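Local coordinates for Cgl0159-like domain-containing protein (Corynebacterium glutamicum, PDB 3FOK) that is of unknown function but belongs to the Cgl0159-like family of the TIM-barrel clan, and is found as an assembly of five chains, at residues Gly117-Tyr129 with Thr147-Thr161. Numbering follows the deposited sequence.
Sequences GLRGASFEMDDRY and TLVRINLSDAGTAPT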
ATOM      1  N   GLY A 117      -9.496  -4.946  15.310  1.00 14.21           N
ATOM      2  CA  GLY A 117      -8.975  -5.996  16.169  1.00 14.33           C
ATOM      3  C   GLY A 117     -10.080  -6.690  16.939  1.00 13.42           C
ATOM      4  O   GLY A 117     -10.219  -6.506  18.146  1.00 12.92           O
ATOM      5  N   LEU A 118     -10.861  -7.498  16.230  1.00 13.45           N
ATOM      6  CA  LEU A 118     -11.985  -8.217  16.820  1.00 14.65           C
ATOM      7  C   LEU A 118     -11.602  -9.110  17.996  1.00 15.96           C
ATOM      8  O   LEU A 118     -10.540  -9.735  18.010  1.00 15.15           O
ATOM      9  CB  LEU A 118     -12.679  -9.060  15.752  1.00 12.68           C
ATOM     10  CG  LEU A 118     -13.258  -8.295  14.562  1.00 12.45           C
ATOM     11  CD1 LEU A 118     -13.870  -9.283  13.576  1.00 11.29           C
ATOM     12  CD2 LEU A 118     -14.302  -7.295  15.038  1.00 13.49           C
ATOM     13  N   ARG A 119     -12.485  -9.171  18.984  1.00 16.81           N
ATOM     14  CA  ARG A 119     -12.243  -9.998  20.153  1.00 17.73           C
ATOM     15  C   ARG A 119     -12.117 -11.464  19.745  1.00 17.74           C
ATOM     16  O   ARG A 119     -12.967 -11.993  19.025  1.00 15.68           O
ATOM     17  CB  ARG A 119     -13.393  -9.853  21.146  1.00 19.25           C
ATOM     18  CG  ARG A 119     -13.158 -10.606  22.432  1.00 24.16           C
ATOM     19  CD  ARG A 119     -14.427 -10.702  23.256  1.00 28.02           C
ATOM     20  NE  ARG A 119     -14.154 -11.254  24.576  1.00 29.61           N
ATOM     21  CZ  ARG A 119     -14.960 -12.101  25.206  1.00 33.19           C
ATOM     22  NH1 ARG A 119     -16.091 -12.497  24.630  1.00 32.28           N
ATOM     23  NH2 ARG A 119     -14.641 -12.551  26.413  1.00 34.49           N
ATOM     24  N   GLY A 120     -11.049 -12.113  20.203  1.00 17.34           N
ATOM     25  CA  GLY A 120     -10.838 -13.514  19.891  1.00 14.75           C
ATOM     26  C   GLY A 120     -10.208 -13.806  18.542  1.00 16.57           C
ATOM     27  O   GLY A 120     -10.034 -14.968  18.180  1.00 16.63           O
ATOM     28  N   ALA A 121      -9.857 -12.766  17.795  1.00 16.42           N
ATOM     29  CA  ALA A 121      -9.251 -12.954  16.483  1.00 16.00           C
ATOM     30  C   ALA A 121      -7.751 -13.185  16.588  1.00 16.02           C
ATOM     31  O   ALA A 121      -7.092 -12.658  17.478  1.00 17.71           O
ATOM     32  CB  ALA A 121      -9.527 -11.737  15.608  1.00 15.08           C
ATOM     33  N   SER A 122      -7.210 -13.981  15.674  1.00 16.23           N
ATOM     34  CA  SER A 122      -5.778 -14.243  15.675  1.00 16.49           C
ATOM     35  C   SER A 122      -5.090 -12.938  15.291  1.00 16.33           C
ATOM     36  O   SER A 122      -3.909 -12.733  15.562  1.00 16.68           O
ATOM     37  CB  SER A 122      -5.433 -15.328  14.653  1.00 14.99           C
ATOM     38  OG  SER A 122      -5.742 -14.903  13.338  1.00 21.27           O
ATOM     39  N   PHE A 123      -5.862 -12.053  14.671  1.00 15.97           N
ATOM     40  CA  PHE A 123      -5.368 -10.765  14.220  1.00 15.91           C
ATOM     41  C   PHE A 123      -5.872  -9.582  15.038  1.00 18.88           C
ATOM     42  O   PHE A 123      -5.871  -8.458  14.535  1.00 20.80           O
ATOM     43  CB  PHE A 123      -5.777 -10.561  12.755  1.00 14.64           C
ATOM     44  CG  PHE A 123      -7.272 -10.629  12.522  1.00 12.62           C
ATOM     45  CD1 PHE A 123      -8.088  -9.531  12.791  1.00 12.20           C
ATOM     46  CD2 PHE A 123      -7.864 -11.800  12.056  1.00 11.78           C
ATOM     47  CE1 PHE A 123      -9.474  -9.600  12.602  1.00 10.61           C
ATOM     48  CE2 PHE A 123      -9.243 -11.881  11.864  1.00 10.10           C
ATOM     49  CZ  PHE A 123     -10.048 -10.781  12.138  1.00 11.58           C
ATOM     50  N   GLU A 124      -6.288  -9.787  16.289  1.00 20.05           N
ATOM     51  CA  GLU A 124      -6.814  -8.633  17.011  1.00 22.30           C
ATOM     52  C   GLU A 124      -5.815  -7.568  17.448  1.00 23.01           C
ATOM     53  O   GLU A 124      -6.215  -6.524  17.958  1.00 23.76           O
ATOM     54  CB  GLU A 124      -7.729  -9.053  18.183  1.00 23.65           C
ATOM     55  CG  GLU A 124      -7.105  -9.515  19.483  1.00 24.56           C
ATOM     56  CD  GLU A 124      -8.179  -9.753  20.547  1.00 26.30           C
ATOM     57  OE1 GLU A 124      -8.798  -8.768  21.010  1.00 25.21           O
ATOM     58  OE2 GLU A 124      -8.420 -10.927  20.904  1.00 26.32           O
HETATM   59  N   MSE A 125      -4.522  -7.805  17.244  1.00 22.64           N
HETATM   60  CA  MSE A 125      -3.542  -6.783  17.587  1.00 23.21           C
HETATM   61  C   MSE A 125      -3.436  -5.838  16.388  1.00 22.63           C
HETATM   62  O   MSE A 125      -2.930  -4.722  16.500  1.00 21.84           O
HETATM   63  CB  MSE A 125      -2.175  -7.396  17.904  1.00 25.95           C
HETATM   64  CG  MSE A 125      -2.112  -8.118  19.242  1.00 29.78           C
HETATM   65 SE   MSE A 125      -2.999  -7.165  20.681  1.00 37.16          SE
HETATM   66  CE  MSE A 125      -1.961  -5.522  20.666  1.00 33.33           C
ATOM     67  N   ASP A 126      -3.926  -6.305  15.242  1.00 22.14           N
ATOM     68  CA  ASP A 126      -3.932  -5.533  14.001  1.00 21.59           C
ATOM     69  C   ASP A 126      -5.285  -4.820  13.948  1.00 20.50           C
ATOM     70  O   ASP A 126      -6.118  -5.084  13.085  1.00 21.15           O
ATOM     71  CB  ASP A 126      -3.749  -6.489  12.813  1.00 22.48           C
ATOM     72  CG  ASP A 126      -3.827  -5.791  11.470  1.00 24.19           C
ATOM     73  OD1 ASP A 126      -3.465  -4.600  11.378  1.00 26.57           O
ATOM     74  OD2 ASP A 126      -4.239  -6.451  10.498  1.00 24.30           O
ATOM     75  N   ASP A 127      -5.474  -3.909  14.899  1.00 19.91           N
ATOM     76  CA  ASP A 127      -6.702  -3.133  15.077  1.00 18.11           C
ATOM     77  C   ASP A 127      -6.917  -2.052  14.020  1.00 18.51           C
ATOM     78  O   ASP A 127      -6.734  -0.863  14.293  1.00 17.54           O
ATOM     79  CB  ASP A 127      -6.678  -2.473  16.457  1.00 18.84           C
ATOM     80  CG  ASP A 127      -8.023  -2.508  17.144  1.00 21.03           C
ATOM     81  OD1 ASP A 127      -9.057  -2.402  16.449  1.00 20.19           O
ATOM     82  OD2 ASP A 127      -8.044  -2.629  18.388  1.00 24.56           O
ATOM     83  N   ARG A 128      -7.344  -2.459  12.829  1.00 18.01           N
ATOM     84  CA  ARG A 128      -7.560  -1.529  11.726  1.00 16.26           C
ATOM     85  C   ARG A 128      -8.694  -0.514  11.921  1.00 16.10           C
ATOM     86  O   ARG A 128      -9.634  -0.742  12.685  1.00 15.72           O
ATOM     87  CB  ARG A 128      -7.761  -2.336  10.442  1.00 15.68           C
ATOM     88  CG  ARG A 128      -6.502  -3.105  10.051  1.00 17.63           C
ATOM     89  CD  ARG A 128      -6.805  -4.365   9.253  1.00 17.71           C
ATOM     90  NE  ARG A 128      -6.313  -4.292   7.882  1.00 20.26           N
ATOM     91  CZ  ARG A 128      -5.259  -4.954   7.420  1.00 20.11           C
ATOM     92  NH1 ARG A 128      -4.570  -5.752   8.214  1.00 19.46           N
ATOM     93  NH2 ARG A 128      -4.899  -4.822   6.153  1.00 22.68           N
ATOM     94  N   TYR A 129      -8.582   0.618  11.230  1.00 15.06           N
ATOM     95  CA  TYR A 129      -9.571   1.684  11.307  1.00 13.44           C
ATOM     96  C   TYR A 129     -10.764   1.394  10.410  1.00 13.35           C
ATOM     97  O   TYR A 129     -10.733   1.600   9.198  1.00 12.62           O
ATOM     98  CB  TYR A 129      -8.901   3.019  10.973  1.00 12.55           C
ATOM     99  CG  TYR A 129      -8.091   3.517  12.141  1.00 10.95           C
ATOM    100  CD1 TYR A 129      -8.513   4.618  12.887  1.00 11.01           C
ATOM    101  CD2 TYR A 129      -6.963   2.822  12.571  1.00 11.72           C
ATOM    102  CE1 TYR A 129      -7.838   5.010  14.038  1.00 13.48           C
ATOM    103  CE2 TYR A 129      -6.278   3.201  13.723  1.00 13.37           C
ATOM    104  CZ  TYR A 129      -6.721   4.294  14.450  1.00 14.72           C
ATOM    105  OH  TYR A 129      -6.046   4.662  15.587  1.00 15.30           O
ATOM    106  N   THR A 147      -9.775   6.310  19.982  1.00 20.08           N
ATOM    107  CA  THR A 147      -9.032   5.199  19.399  1.00 21.14           C
ATOM    108  C   THR A 147      -8.584   4.200  20.459  1.00 21.35           C
ATOM    109  O   THR A 147      -8.336   4.570  21.605  1.00 21.77           O
ATOM    110  CB  THR A 147      -7.759   5.711  18.698  1.00 22.15           C
ATOM    111  OG1 THR A 147      -8.111   6.619  17.650  1.00 24.52           O
ATOM    112  CG2 THR A 147      -6.966   4.553  18.126  1.00 24.97           C
ATOM    113  N   LEU A 148      -8.474   2.934  20.068  1.00 20.62           N
ATOM    114  CA  LEU A 148      -8.001   1.897  20.973  1.00 18.54           C
ATOM    115  C   LEU A 148      -6.582   1.593  20.488  1.00 18.45           C
ATOM    116  O   LEU A 148      -6.386   1.203  19.340  1.00 18.53           O
ATOM    117  CB  LEU A 148      -8.862   0.637  20.859  1.00 17.65           C
ATOM    118  CG  LEU A 148      -8.933  -0.315  22.063  1.00 18.11           C
ATOM    119  CD1 LEU A 148      -9.115  -1.737  21.553  1.00 15.34           C
ATOM    120  CD2 LEU A 148      -7.680  -0.227  22.915  1.00 17.85           C
ATOM    121  N   VAL A 149      -5.593   1.785  21.352  1.00 18.34           N
ATOM    122  CA  VAL A 149      -4.210   1.530  20.975  1.00 17.65           C
ATOM    123  C   VAL A 149      -3.562   0.492  21.877  1.00 17.21           C
ATOM    124  O   VAL A 149      -2.869   0.833  22.833  1.00 16.73           O
ATOM    125  CB  VAL A 149      -3.355   2.816  21.040  1.00 18.09           C
ATOM    126  CG1 VAL A 149      -2.017   2.583  20.350  1.00 16.05           C
ATOM    127  CG2 VAL A 149      -4.096   3.974  20.389  1.00 19.21           C
ATOM    128  N   ARG A 150      -3.793  -0.779  21.574  1.00 17.37           N
ATOM    129  CA  ARG A 150      -3.197  -1.849  22.353  1.00 16.37           C
ATOM    130  C   ARG A 150      -1.830  -2.141  21.763  1.00 16.46           C
ATOM    131  O   ARG A 150      -1.689  -2.354  20.561  1.00 17.30           O
ATOM    132  CB  ARG A 150      -4.088  -3.090  22.327  1.00 16.54           C
ATOM    133  CG  ARG A 150      -5.298  -2.967  23.239  1.00 16.72           C
ATOM    134  CD  ARG A 150      -6.246  -4.124  23.051  1.00 15.63           C
ATOM    135  NE  ARG A 150      -6.811  -4.114  21.710  1.00 17.54           N
ATOM    136  CZ  ARG A 150      -7.585  -5.072  21.215  1.00 15.05           C
ATOM    137  NH1 ARG A 150      -7.888  -6.127  21.957  1.00 15.01           N
ATOM    138  NH2 ARG A 150      -8.049  -4.973  19.979  1.00 12.66           N
ATOM    139  N   ILE A 151      -0.822  -2.136  22.625  1.00 15.96           N
ATOM    140  CA  ILE A 151       0.552  -2.353  22.211  1.00 15.89           C
ATOM    141  C   ILE A 151       1.091  -3.705  22.662  1.00 16.50           C
ATOM    142  O   ILE A 151       1.415  -3.898  23.837  1.00 15.43           O
ATOM    143  CB  ILE A 151       1.443  -1.222  22.768  1.00 15.42           C
ATOM    144  CG1 ILE A 151       0.886   0.129  22.309  1.00 14.88           C
ATOM    145  CG2 ILE A 151       2.880  -1.416  22.330  1.00 12.57           C
ATOM    146  CD1 ILE A 151       1.537   1.333  22.951  1.00 17.02           C
ATOM    147  N   ASN A 152       1.191  -4.638  21.720  1.00 15.89           N
ATOM    148  CA  ASN A 152       1.696  -5.973  22.016  1.00 16.32           C
ATOM    149  C   ASN A 152       3.080  -6.128  21.396  1.00 15.38           C
ATOM    150  O   ASN A 152       3.216  -6.324  20.189  1.00 14.73           O
ATOM    151  CB  ASN A 152       0.734  -7.025  21.461  1.00 15.80           C
ATOM    152  CG  ASN A 152       1.051  -8.424  21.939  1.00 17.82           C
ATOM    153  OD1 ASN A 152       0.144  -9.235  22.149  1.00 19.01           O
ATOM    154  ND2 ASN A 152       2.337  -8.724  22.098  1.00 14.43           N
ATOM    155  N   LEU A 153       4.102  -6.046  22.241  1.00 14.22           N
ATOM    156  CA  LEU A 153       5.489  -6.142  21.804  1.00 14.09           C
ATOM    157  C   LEU A 153       5.891  -7.387  21.018  1.00 14.99           C
ATOM    158  O   LEU A 153       6.849  -7.348  20.254  1.00 16.24           O
ATOM    159  CB  LEU A 153       6.415  -5.989  23.007  1.00 11.93           C
ATOM    160  CG  LEU A 153       6.346  -4.635  23.715  1.00 12.30           C
ATOM    161  CD1 LEU A 153       7.336  -4.606  24.868  1.00  9.52           C
ATOM    162  CD2 LEU A 153       6.655  -3.522  22.722  1.00 12.31           C
ATOM    163  N   SER A 154       5.172  -8.487  21.185  1.00 15.65           N
ATOM    164  CA  SER A 154       5.530  -9.703  20.464  1.00 17.97           C
ATOM    165  C   SER A 154       4.651  -9.960  19.247  1.00 18.70           C
ATOM    166  O   SER A 154       4.786 -10.990  18.591  1.00 19.75           O
ATOM    167  CB  SER A 154       5.455 -10.913  21.394  1.00 18.09           C
ATOM    168  OG  SER A 154       4.109 -11.252  21.666  1.00 22.55           O
ATOM    169  N   ASP A 155       3.762  -9.022  18.936  1.00 19.39           N
ATOM    170  CA  ASP A 155       2.859  -9.187  17.799  1.00 19.08           C
ATOM    171  C   ASP A 155       3.049  -8.100  16.738  1.00 18.34           C
ATOM    172  O   ASP A 155       2.760  -6.931  16.973  1.00 19.11           O
ATOM    173  CB  ASP A 155       1.413  -9.180  18.297  1.00 19.34           C
ATOM    174  CG  ASP A 155       0.440  -9.698  17.268  1.00 18.87           C
ATOM    175  OD1 ASP A 155       0.505  -9.242  16.110  1.00 19.36           O
ATOM    176  OD2 ASP A 155      -0.398 -10.555  17.621  1.00 17.92           O
ATOM    177  N   ALA A 156       3.521  -8.504  15.562  1.00 17.92           N
ATOM    178  CA  ALA A 156       3.771  -7.577  14.456  1.00 17.43           C
ATOM    179  C   ALA A 156       2.570  -6.710  14.090  1.00 16.76           C
ATOM    180  O   ALA A 156       2.728  -5.640  13.501  1.00 17.11           O
ATOM    181  CB  ALA A 156       4.241  -8.351  13.224  1.00 17.35           C
ATOM    182  N   GLY A 157       1.374  -7.173  14.435  1.00 16.14           N
ATOM    183  CA  GLY A 157       0.173  -6.415  14.131  1.00 15.65           C
ATOM    184  C   GLY A 157       0.147  -5.061  14.815  1.00 15.85           C
ATOM    185  O   GLY A 157      -0.543  -4.146  14.369  1.00 17.10           O
ATOM    186  N   THR A 158       0.907  -4.926  15.898  1.00 15.05           N
ATOM    187  CA  THR A 158       0.965  -3.668  16.632  1.00 15.10           C
ATOM    188  C   THR A 158       1.562  -2.569  15.759  1.00 14.71           C
ATOM    189  O   THR A 158       1.131  -1.418  15.813  1.00 13.69           O
ATOM    190  CB  THR A 158       1.828  -3.796  17.905  1.00 14.46           C
ATOM    191  OG1 THR A 158       1.240  -4.754  18.792  1.00 15.43           O
ATOM    192  CG2 THR A 158       1.934  -2.447  18.616  1.00 13.37           C
ATOM    193  N   ALA A 159       2.551  -2.934  14.949  1.00 14.43           N
ATOM    194  CA  ALA A 159       3.221  -1.982  14.074  1.00 13.94           C
ATOM    195  C   ALA A 159       2.253  -1.170  13.214  1.00 14.37           C
ATOM    196  O   ALA A 159       2.203   0.052  13.325  1.00 16.24           O
ATOM    197  CB  ALA A 159       4.235  -2.705  13.192  1.00 15.74           C
ATOM    198  N   PRO A 160       1.474  -1.830  12.341  1.00 13.50           N
ATOM    199  CA  PRO A 160       0.562  -1.009  11.540  1.00 11.95           C
ATOM    200  C   PRO A 160      -0.466  -0.229  12.363  1.00 12.36           C
ATOM    201  O   PRO A 160      -0.968   0.806  11.916  1.00 11.29           O
ATOM    202  CB  PRO A 160      -0.073  -2.020  10.579  1.00 10.18           C
ATOM    203  CG  PRO A 160       0.035  -3.323  11.315  1.00 12.24           C
ATOM    204  CD  PRO A 160       1.401  -3.247  11.937  1.00 12.18           C
ATOM    205  N   THR A 161      -0.774  -0.709  13.566  1.00 12.77           N
ATOM    206  CA  THR A 161      -1.743  -0.014  14.410  1.00 12.67           C
ATOM    207  C   THR A 161      -1.146   1.275  14.971  1.00 14.56           C
ATOM    208  O   THR A 161      -1.838   2.287  15.096  1.00 16.60           O
ATOM    209  CB  THR A 161      -2.217  -0.901  15.581  1.00 12.52           C
ATOM    210  OG1 THR A 161      -2.754  -2.125  15.066  1.00 14.25           O
ATOM    211  CG2 THR A 161      -3.303  -0.191  16.383  1.00  9.68           C
TER
HETATM  212  O   HOH W   1      -3.036 -10.122  16.594  1.00 24.16           O
HETATM  213  O   HOH W   2      -3.685  -2.408  18.655  1.00 26.61           O
HETATM  214  O   HOH W   3      -4.024  -1.948  12.346  1.00 20.92           O
HETATM  215  O   HOH W   4      -5.949  -1.792  19.940  1.00 30.16           O
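The irregular backbone of 117-129, a run of beta turns ending in two inverse gamma turns, meets 147-161 most closely where Asp126 CA lies 4.2 Å from Gly157 CA, at the turn between strand 144-151 and helix 158-174. Arg150 shows how one guanidinium can join three points of a loop, here Gly117, Glu124 and Asp127. Its NH1 forms a salt bridge with Glu124 OE1 at 2.9 Å, on the anti side but tilted out of the plane of a carboxylate turned 74° from the guanidinium. NH2 makes a second salt bridge, 2.8 Å from Asp127 OD2, which it meets from above the carboxylate plane, and also donates, in plane, to a lone pair of Gly117 O. Asp127 OD1 takes Gly117 N at 2.8 Å, tying the loop to itself, while water 4 joins OD2 to Arg150 N and NE. CB and CG of selenomethionine Met125 lie against the Asp155 carboxylate; bends at chi2 (-43°) and chi3 (-60°) then carry SE past Asn152 and turn CE to Arg150 CB at 3.6 Å. Water 1 links Met125 N to Asp155 OD2, whose other oxygen, OD1, accepts from Gly157 N at 2.8 Å, a capping bond in the turn that leads into helix 158-174. In the first residues of that helix, Thr161 OG1 lies 3.0 Å from Met125 O. Arg54 forms a further salt bridge with Glu124, and Trp188 NE1 hydrogen-bonds to Asp155 OD2. In this TIM-barrel protein the contact thus fastens the loop between strand 108-112 and helix 134-140 to the next beta-alpha junction, beside strands 179-189 and 192-195.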